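Local coordinates for protein peptide methionine sulfoxide reductase MSRA (Corynebacterium diphtheriae, PDB 4D7L) that probably repairs oxidised proteins by reducing the S-epimer of methionine sulfoxide back to methionine, through thiol-disulfide exchange, at residues A[85-98]-A[110-122]. Residues are numbered along the deposited sequence; the frame is centred on the assembly and turned at random.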
ATOM      1  N   GLY A  85      15.378   7.648   5.233  1.00 22.15           N
ATOM      2  CA  GLY A  85      14.607   8.842   4.934  1.00 21.95           C
ATOM      3  C   GLY A  85      13.120   8.714   5.241  1.00 24.31           C
ATOM      4  O   GLY A  85      12.411   9.713   5.293  1.00 22.81           O
ATOM      5  N   VAL A  86      12.638   7.482   5.394  1.00 20.52           N
ATOM      6  CA  VAL A  86      11.231   7.248   5.761  1.00 22.30           C
ATOM      7  C   VAL A  86      11.122   7.418   7.266  1.00 23.12           C
ATOM      8  O   VAL A  86      11.919   6.853   8.007  1.00 20.53           O
ATOM      9  CB  VAL A  86      10.755   5.856   5.319  1.00 19.24           C
ATOM     10  CG1 VAL A  86       9.368   5.522   5.914  1.00 20.46           C
ATOM     11  CG2 VAL A  86      10.720   5.786   3.791  1.00 23.18           C
ATOM     12  N   VAL A  87      10.211   8.261   7.729  1.00 19.76           N
ATOM     13  CA  VAL A  87      10.218   8.597   9.156  1.00 19.75           C
ATOM     14  C   VAL A  87       9.015   8.027   9.913  1.00 21.49           C
ATOM     15  O   VAL A  87       9.041   7.974  11.135  1.00 20.33           O
ATOM     16  CB  VAL A  87      10.281  10.127   9.381  1.00 26.53           C
ATOM     17  CG1 VAL A  87      11.631  10.667   8.925  1.00 30.28           C
ATOM     18  CG2 VAL A  87       9.158  10.824   8.664  1.00 22.48           C
ATOM     19  N   TYR A  88       7.991   7.594   9.182  1.00 15.24           N
ATOM     20  CA  TYR A  88       6.812   6.940   9.763  1.00 14.89           C
ATOM     21  C   TYR A  88       6.141   6.105   8.681  1.00 16.78           C
ATOM     22  O   TYR A  88       6.140   6.493   7.505  1.00 20.09           O
ATOM     23  CB  TYR A  88       5.821   7.971  10.323  1.00 18.67           C
ATOM     24  CG  TYR A  88       4.507   7.388  10.833  1.00 18.97           C
ATOM     25  CD1 TYR A  88       4.427   6.805  12.096  1.00 18.65           C
ATOM     26  CD2 TYR A  88       3.347   7.419  10.048  1.00 19.85           C
ATOM     27  CE1 TYR A  88       3.219   6.269  12.574  1.00 22.49           C
ATOM     28  CE2 TYR A  88       2.135   6.884  10.507  1.00 18.58           C
ATOM     29  CZ  TYR A  88       2.077   6.324  11.778  1.00 21.60           C
ATOM     30  OH  TYR A  88       0.892   5.786  12.256  1.00 23.21           O
ATOM     31  N   THR A  89       5.576   4.965   9.068  1.00 17.15           N
ATOM     32  CA  THR A  89       4.701   4.208   8.171  1.00 14.06           C
ATOM     33  C   THR A  89       3.460   3.700   8.916  1.00 14.10           C
ATOM     34  O   THR A  89       3.459   3.609  10.148  1.00 17.89           O
ATOM     35  CB  THR A  89       5.397   2.971   7.541  1.00 18.81           C
ATOM     36  OG1 THR A  89       5.716   2.029   8.575  1.00 16.72           O
ATOM     37  CG2 THR A  89       6.663   3.364   6.769  1.00 17.32           C
ATOM     38  N   SER A  90       2.411   3.380   8.172  1.00 15.28           N
ATOM     39  CA  SER A  90       1.291   2.602   8.720  1.00 15.25           C
ATOM     40  C   SER A  90       0.705   1.773   7.588  1.00 13.12           C
ATOM     41  O   SER A  90       1.067   1.976   6.426  1.00 15.34           O
ATOM     42  CB  SER A  90       0.215   3.508   9.353  1.00 17.68           C
ATOM     43  OG  SER A  90      -0.530   4.203   8.357  1.00 19.97           O
ATOM     44  N   VAL A  91      -0.167   0.834   7.931  1.00 14.36           N
ATOM     45  CA  VAL A  91      -0.874   0.063   6.926  1.00 15.41           C
ATOM     46  C   VAL A  91      -2.370   0.240   7.045  1.00 15.07           C
ATOM     47  O   VAL A  91      -2.931   0.542   8.122  1.00 15.03           O
ATOM     48  CB  VAL A  91      -0.546  -1.449   7.000  1.00 13.80           C
ATOM     49  CG1 VAL A  91       0.923  -1.672   6.622  1.00 14.95           C
ATOM     50  CG2 VAL A  91      -0.856  -2.023   8.391  1.00 13.95           C
ATOM     51  N   GLY A  92      -3.036   0.075   5.917  1.00 15.32           N
ATOM     52  CA  GLY A  92      -4.459   0.306   5.914  1.00 15.49           C
ATOM     53  C   GLY A  92      -4.983   0.175   4.504  1.00 14.18           C
ATOM     54  O   GLY A  92      -4.434  -0.562   3.679  1.00 14.84           O
ATOM     55  N   PHE A  93      -6.032   0.943   4.232  1.00 13.64           N
ATOM     56  CA  PHE A  93      -6.883   0.716   3.066  1.00 16.77           C
ATOM     57  C   PHE A  93      -7.213   2.014   2.349  1.00 17.09           C
ATOM     58  O   PHE A  93      -7.575   3.014   2.984  1.00 13.68           O
ATOM     59  CB  PHE A  93      -8.188   0.038   3.508  1.00 17.83           C
ATOM     60  CG  PHE A  93      -7.974  -1.063   4.521  1.00 23.19           C
ATOM     61  CD1 PHE A  93      -7.314  -2.231   4.154  1.00 18.77           C
ATOM     62  CD2 PHE A  93      -8.423  -0.927   5.827  1.00 23.85           C
ATOM     63  CE1 PHE A  93      -7.092  -3.255   5.085  1.00 15.66           C
ATOM     64  CE2 PHE A  93      -8.212  -1.944   6.764  1.00 21.25           C
ATOM     65  CZ  PHE A  93      -7.547  -3.111   6.383  1.00 15.65           C
ATOM     66  N   ALA A  94      -7.084   2.001   1.031  1.00 14.22           N
ATOM     67  CA  ALA A  94      -7.462   3.156   0.229  1.00 16.57           C
ATOM     68  C   ALA A  94      -7.711   2.723  -1.210  1.00 16.97           C
ATOM     69  O   ALA A  94      -7.278   1.639  -1.622  1.00 15.57           O
ATOM     70  CB  ALA A  94      -6.379   4.253   0.289  1.00 16.39           C
ATOM     71  N   GLY A  95      -8.423   3.565  -1.959  1.00 15.07           N
ATOM     72  CA  GLY A  95      -8.620   3.317  -3.376  1.00 14.82           C
ATOM     73  C   GLY A  95      -9.995   2.800  -3.696  1.00 16.19           C
ATOM     74  O   GLY A  95     -10.373   2.748  -4.880  1.00 15.28           O
ATOM     75  N   GLY A  96     -10.708   2.380  -2.647  1.00 14.53           N
ATOM     76  CA  GLY A  96     -12.063   1.854  -2.747  1.00 14.18           C
ATOM     77  C   GLY A  96     -13.086   2.866  -2.251  1.00 19.97           C
ATOM     78  O   GLY A  96     -12.842   4.064  -2.296  1.00 18.49           O
ATOM     79  N   ILE A  97     -14.214   2.392  -1.742  1.00 18.12           N
ATOM     80  CA  ILE A  97     -15.315   3.286  -1.397  1.00 18.33           C
ATOM     81  C   ILE A  97     -15.783   3.138   0.068  1.00 22.47           C
ATOM     82  O   ILE A  97     -16.207   4.116   0.682  1.00 20.55           O
ATOM     83  CB  ILE A  97     -16.522   3.061  -2.340  1.00 21.63           C
ATOM     84  CG1 ILE A  97     -17.684   4.008  -2.016  1.00 25.30           C
ATOM     85  CG2 ILE A  97     -17.000   1.632  -2.274  1.00 17.61           C
ATOM     86  CD1 ILE A  97     -17.386   5.494  -2.301  1.00 24.93           C
ATOM     87  N   THR A  98     -15.713   1.932   0.630  1.00 18.56           N
ATOM     88  CA  THR A  98     -16.248   1.703   1.990  1.00 18.52           C
ATOM     89  C   THR A  98     -15.535   2.571   3.030  1.00 15.95           C
ATOM     90  O   THR A  98     -14.309   2.516   3.117  1.00 19.12           O
ATOM     91  CB  THR A  98     -16.086   0.241   2.416  1.00 17.42           C
ATOM     92  OG1 THR A  98     -16.784  -0.617   1.496  1.00 18.82           O
ATOM     93  CG2 THR A  98     -16.628   0.045   3.833  1.00 14.83           C
ATOM     94  N   ARG A 110     -15.316  -6.668  -1.046  1.00 16.69           N
ATOM     95  CA  ARG A 110     -16.523  -5.846  -1.284  1.00 14.63           C
ATOM     96  C   ARG A 110     -16.392  -4.389  -0.835  1.00 18.51           C
ATOM     97  O   ARG A 110     -17.386  -3.686  -0.728  1.00 19.80           O
ATOM     98  CB  ARG A 110     -17.717  -6.509  -0.604  1.00 16.53           C
ATOM     99  CG  ARG A 110     -17.971  -7.891  -1.205  1.00 21.37           C
ATOM    100  CD  ARG A 110     -18.953  -8.709  -0.379  1.00 31.35           C
ATOM    101  NE  ARG A 110     -20.225  -8.028  -0.202  1.00 40.30           N
ATOM    102  CZ  ARG A 110     -21.183  -8.451   0.621  1.00 51.33           C
ATOM    103  NH1 ARG A 110     -21.005  -9.554   1.345  1.00 44.82           N
ATOM    104  NH2 ARG A 110     -22.313  -7.767   0.731  1.00 53.98           N
ATOM    105  N   THR A 111     -15.160  -3.928  -0.623  1.00 16.14           N
ATOM    106  CA  THR A 111     -14.924  -2.526  -0.297  1.00 16.09           C
ATOM    107  C   THR A 111     -14.265  -1.776  -1.444  1.00 19.04           C
ATOM    108  O   THR A 111     -14.221  -0.557  -1.422  1.00 18.59           O
ATOM    109  CB  THR A 111     -13.990  -2.345   0.928  1.00 20.15           C
ATOM    110  OG1 THR A 111     -12.647  -2.699   0.553  1.00 17.36           O
ATOM    111  CG2 THR A 111     -14.453  -3.179   2.161  1.00 15.87           C
ATOM    112  N   ASN A 112     -13.711  -2.531  -2.393  1.00 19.78           N
ATOM    113  CA  ASN A 112     -12.883  -2.031  -3.507  1.00 18.56           C
ATOM    114  C   ASN A 112     -11.550  -1.415  -3.095  1.00 19.45           C
ATOM    115  O   ASN A 112     -10.784  -0.975  -3.955  1.00 17.02           O
ATOM    116  CB  ASN A 112     -13.675  -1.026  -4.365  1.00 16.03           C
ATOM    117  CG  ASN A 112     -14.780  -1.699  -5.163  1.00 21.36           C
ATOM    118  OD1 ASN A 112     -14.785  -2.928  -5.310  1.00 21.47           O
ATOM    119  ND2 ASN A 112     -15.714  -0.898  -5.705  1.00 17.66           N
ATOM    120  N   HIS A 113     -11.228  -1.412  -1.804  1.00 15.22           N
ATOM    121  CA  HIS A 113      -9.934  -0.868  -1.393  1.00 12.83           C
ATOM    122  C   HIS A 113      -8.751  -1.769  -1.738  1.00 20.20           C
ATOM    123  O   HIS A 113      -8.891  -2.982  -1.933  1.00 16.28           O
ATOM    124  CB  HIS A 113      -9.878  -0.615   0.120  1.00 11.96           C
ATOM    125  CG  HIS A 113     -10.738   0.516   0.582  1.00 15.64           C
ATOM    126  ND1 HIS A 113     -10.500   1.824   0.224  1.00 15.04           N
ATOM    127  CD2 HIS A 113     -11.826   0.535   1.396  1.00 16.51           C
ATOM    128  CE1 HIS A 113     -11.410   2.601   0.790  1.00 18.43           C
ATOM    129  NE2 HIS A 113     -12.221   1.846   1.509  1.00 17.46           N
ATOM    130  N   THR A 114      -7.563  -1.192  -1.840  0.65 17.27           N
ATOM    131  CA  THR A 114      -6.384  -2.038  -1.946  0.65 13.62           C
ATOM    132  C   THR A 114      -5.549  -1.844  -0.681  0.65 15.50           C
ATOM    133  O   THR A 114      -5.677  -0.835   0.025  0.65 14.83           O
ATOM    134  CB  THR A 114      -5.559  -1.751  -3.216  0.65 20.11           C
ATOM    135  OG1 THR A 114      -4.668  -2.849  -3.462  0.65 20.69           O
ATOM    136  CG2 THR A 114      -4.752  -0.451  -3.083  0.65 16.72           C
ATOM    137  N   GLU A 115      -4.721  -2.838  -0.386  1.00 16.29           N
ATOM    138  CA  GLU A 115      -3.862  -2.813   0.792  1.00 14.15           C
ATOM    139  C   GLU A 115      -2.742  -1.814   0.557  1.00 15.71           C
ATOM    140  O   GLU A 115      -1.967  -1.956  -0.391  1.00 16.73           O
ATOM    141  CB  GLU A 115      -3.303  -4.203   1.101  1.00 13.83           C
ATOM    142  CG  GLU A 115      -4.395  -5.157   1.601  1.00 17.43           C
ATOM    143  CD  GLU A 115      -3.850  -6.463   2.175  1.00 21.56           C
ATOM    144  OE1 GLU A 115      -2.609  -6.647   2.241  1.00 20.61           O
ATOM    145  OE2 GLU A 115      -4.689  -7.318   2.541  1.00 19.94           O
ATOM    146  N   ILE A 116      -2.675  -0.825   1.438  1.00 14.57           N
ATOM    147  CA  ILE A 116      -1.823   0.349   1.258  1.00 12.85           C
ATOM    148  C   ILE A 116      -0.877   0.544   2.418  1.00 19.34           C
ATOM    149  O   ILE A 116      -1.265   0.357   3.578  1.00 15.53           O
ATOM    150  CB  ILE A 116      -2.684   1.630   1.111  1.00 15.88           C
ATOM    151  CG1 ILE A 116      -3.431   1.602  -0.228  1.00 16.90           C
ATOM    152  CG2 ILE A 116      -1.841   2.926   1.270  1.00 17.84           C
ATOM    153  CD1 ILE A 116      -2.497   1.749  -1.458  1.00 15.26           C
ATOM    154  N   VAL A 117       0.354   0.939   2.094  1.00 15.07           N
ATOM    155  CA  VAL A 117       1.297   1.457   3.064  1.00 11.48           C
ATOM    156  C   VAL A 117       1.343   2.971   2.965  1.00 18.79           C
ATOM    157  O   VAL A 117       1.609   3.519   1.887  1.00 16.59           O
ATOM    158  CB  VAL A 117       2.725   0.924   2.837  1.00 12.98           C
ATOM    159  CG1 VAL A 117       3.695   1.473   3.928  1.00 12.92           C
ATOM    160  CG2 VAL A 117       2.748  -0.597   2.828  1.00 14.75           C
ATOM    161  N   GLU A 118       1.031   3.630   4.075  1.00 15.23           N
ATOM    162  CA  GLU A 118       1.242   5.061   4.230  1.00 13.24           C
ATOM    163  C   GLU A 118       2.733   5.268   4.503  1.00 20.26           C
ATOM    164  O   GLU A 118       3.250   4.751   5.483  1.00 16.49           O
ATOM    165  CB  GLU A 118       0.409   5.603   5.388  1.00 14.99           C
ATOM    166  CG  GLU A 118       0.722   7.076   5.740  1.00 18.48           C
ATOM    167  CD  GLU A 118       0.059   7.541   7.026  1.00 20.13           C
ATOM    168  OE1 GLU A 118      -0.209   6.705   7.925  1.00 16.82           O
ATOM    169  OE2 GLU A 118      -0.184   8.760   7.144  1.00 23.64           O
ATOM    170  N   VAL A 119       3.421   5.975   3.615  1.00 16.21           N
ATOM    171  CA  VAL A 119       4.849   6.216   3.764  1.00 17.66           C
ATOM    172  C   VAL A 119       5.096   7.707   3.986  1.00 18.37           C
ATOM    173  O   VAL A 119       4.887   8.527   3.091  1.00 16.38           O
ATOM    174  CB  VAL A 119       5.621   5.747   2.530  1.00 16.14           C
ATOM    175  CG1 VAL A 119       7.126   5.944   2.734  1.00 15.59           C
ATOM    176  CG2 VAL A 119       5.310   4.297   2.253  1.00 16.69           C
ATOM    177  N   VAL A 120       5.512   8.053   5.187  1.00 15.75           N
ATOM    178  CA  VAL A 120       5.833   9.433   5.488  1.00 17.60           C
ATOM    179  C   VAL A 120       7.341   9.603   5.443  1.00 16.05           C
ATOM    180  O   VAL A 120       8.057   8.885   6.129  1.00 18.94           O
ATOM    181  CB  VAL A 120       5.312   9.838   6.858  1.00 16.29           C
ATOM    182  CG1 VAL A 120       5.624  11.299   7.127  1.00 17.32           C
ATOM    183  CG2 VAL A 120       3.797   9.579   6.933  1.00 17.91           C
ATOM    184  N   TYR A 121       7.834  10.563   4.664  1.00 17.38           N
ATOM    185  CA  TYR A 121       9.281  10.631   4.457  1.00 19.41           C
ATOM    186  C   TYR A 121       9.820  12.049   4.525  1.00 22.91           C
ATOM    187  O   TYR A 121       9.091  13.018   4.335  1.00 20.02           O
ATOM    188  CB  TYR A 121       9.656   9.988   3.110  1.00 19.43           C
ATOM    189  CG  TYR A 121       9.064  10.709   1.913  1.00 17.26           C
ATOM    190  CD1 TYR A 121       7.752  10.466   1.513  1.00 22.18           C
ATOM    191  CD2 TYR A 121       9.810  11.638   1.194  1.00 17.75           C
ATOM    192  CE1 TYR A 121       7.199  11.119   0.425  1.00 23.85           C
ATOM    193  CE2 TYR A 121       9.261  12.307   0.106  1.00 23.44           C
ATOM    194  CZ  TYR A 121       7.960  12.038  -0.274  1.00 26.33           C
ATOM    195  OH  TYR A 121       7.416  12.708  -1.343  1.00 21.02           O
ATOM    196  N   ASP A 122      11.118  12.138   4.811  1.00 21.05           N
ATOM    197  CA  ASP A 122      11.862  13.385   4.812  1.00 22.96           C
ATOM    198  C   ASP A 122      12.422  13.597   3.410  1.00 22.78           C
ATOM    199  O   ASP A 122      13.340  12.883   2.999  1.00 21.50           O
ATOM    200  CB  ASP A 122      13.011  13.325   5.833  1.00 23.07           C
ATOM    201  CG  ASP A 122      13.837  14.621   5.887  1.00 30.11           C
ATOM    202  OD1 ASP A 122      13.721  15.486   4.980  1.00 25.15           O
ATOM    203  OD2 ASP A 122      14.641  14.747   6.832  1.00 27.07           O
TER
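Two neighbouring antiparallel strands of the central mixed sheet, 86-94 and 114-121, pair here, and His113 joins the residues before strand 114-121 to the loop 95-98 after strand 86-94. The His113 ring sends NE2 almost exactly in its own plane to Thr98 O (2.7 Å, 171° at the hydrogen), while Gly96 CA lies over one ring face in a CH-pi contact; without a side chain, Gly96 can press against the 111-113 backbone. Ile97 N adds a straight bond to Thr111 O, and Thr111 OG1 accepts from His113 N in an ST turn. Midway, Ser90 OG donates to Glu118 OE1 (2.6 Å) on the lone pair turned away from OE2; OE2 itself forms a salt bridge with Arg58. Glu118 reaches there with CG anti to its backbone N (chi1 172°) and an extended chain; OE1 also meets the edge of the Tyr88 ring, ring and carboxylate nearly perpendicular. On the opposite face, beta-branched Val86 and Val119 suit a strand and meet CG2 to CG1 (3.7 Å), and Glu115's side chain lies about 5 Å from that of Cys72, the predicted active site. Val87 N and, weakly, Tyr88 N share Val120 O: a classic beta bulge in the central sheet of this MsrA fold.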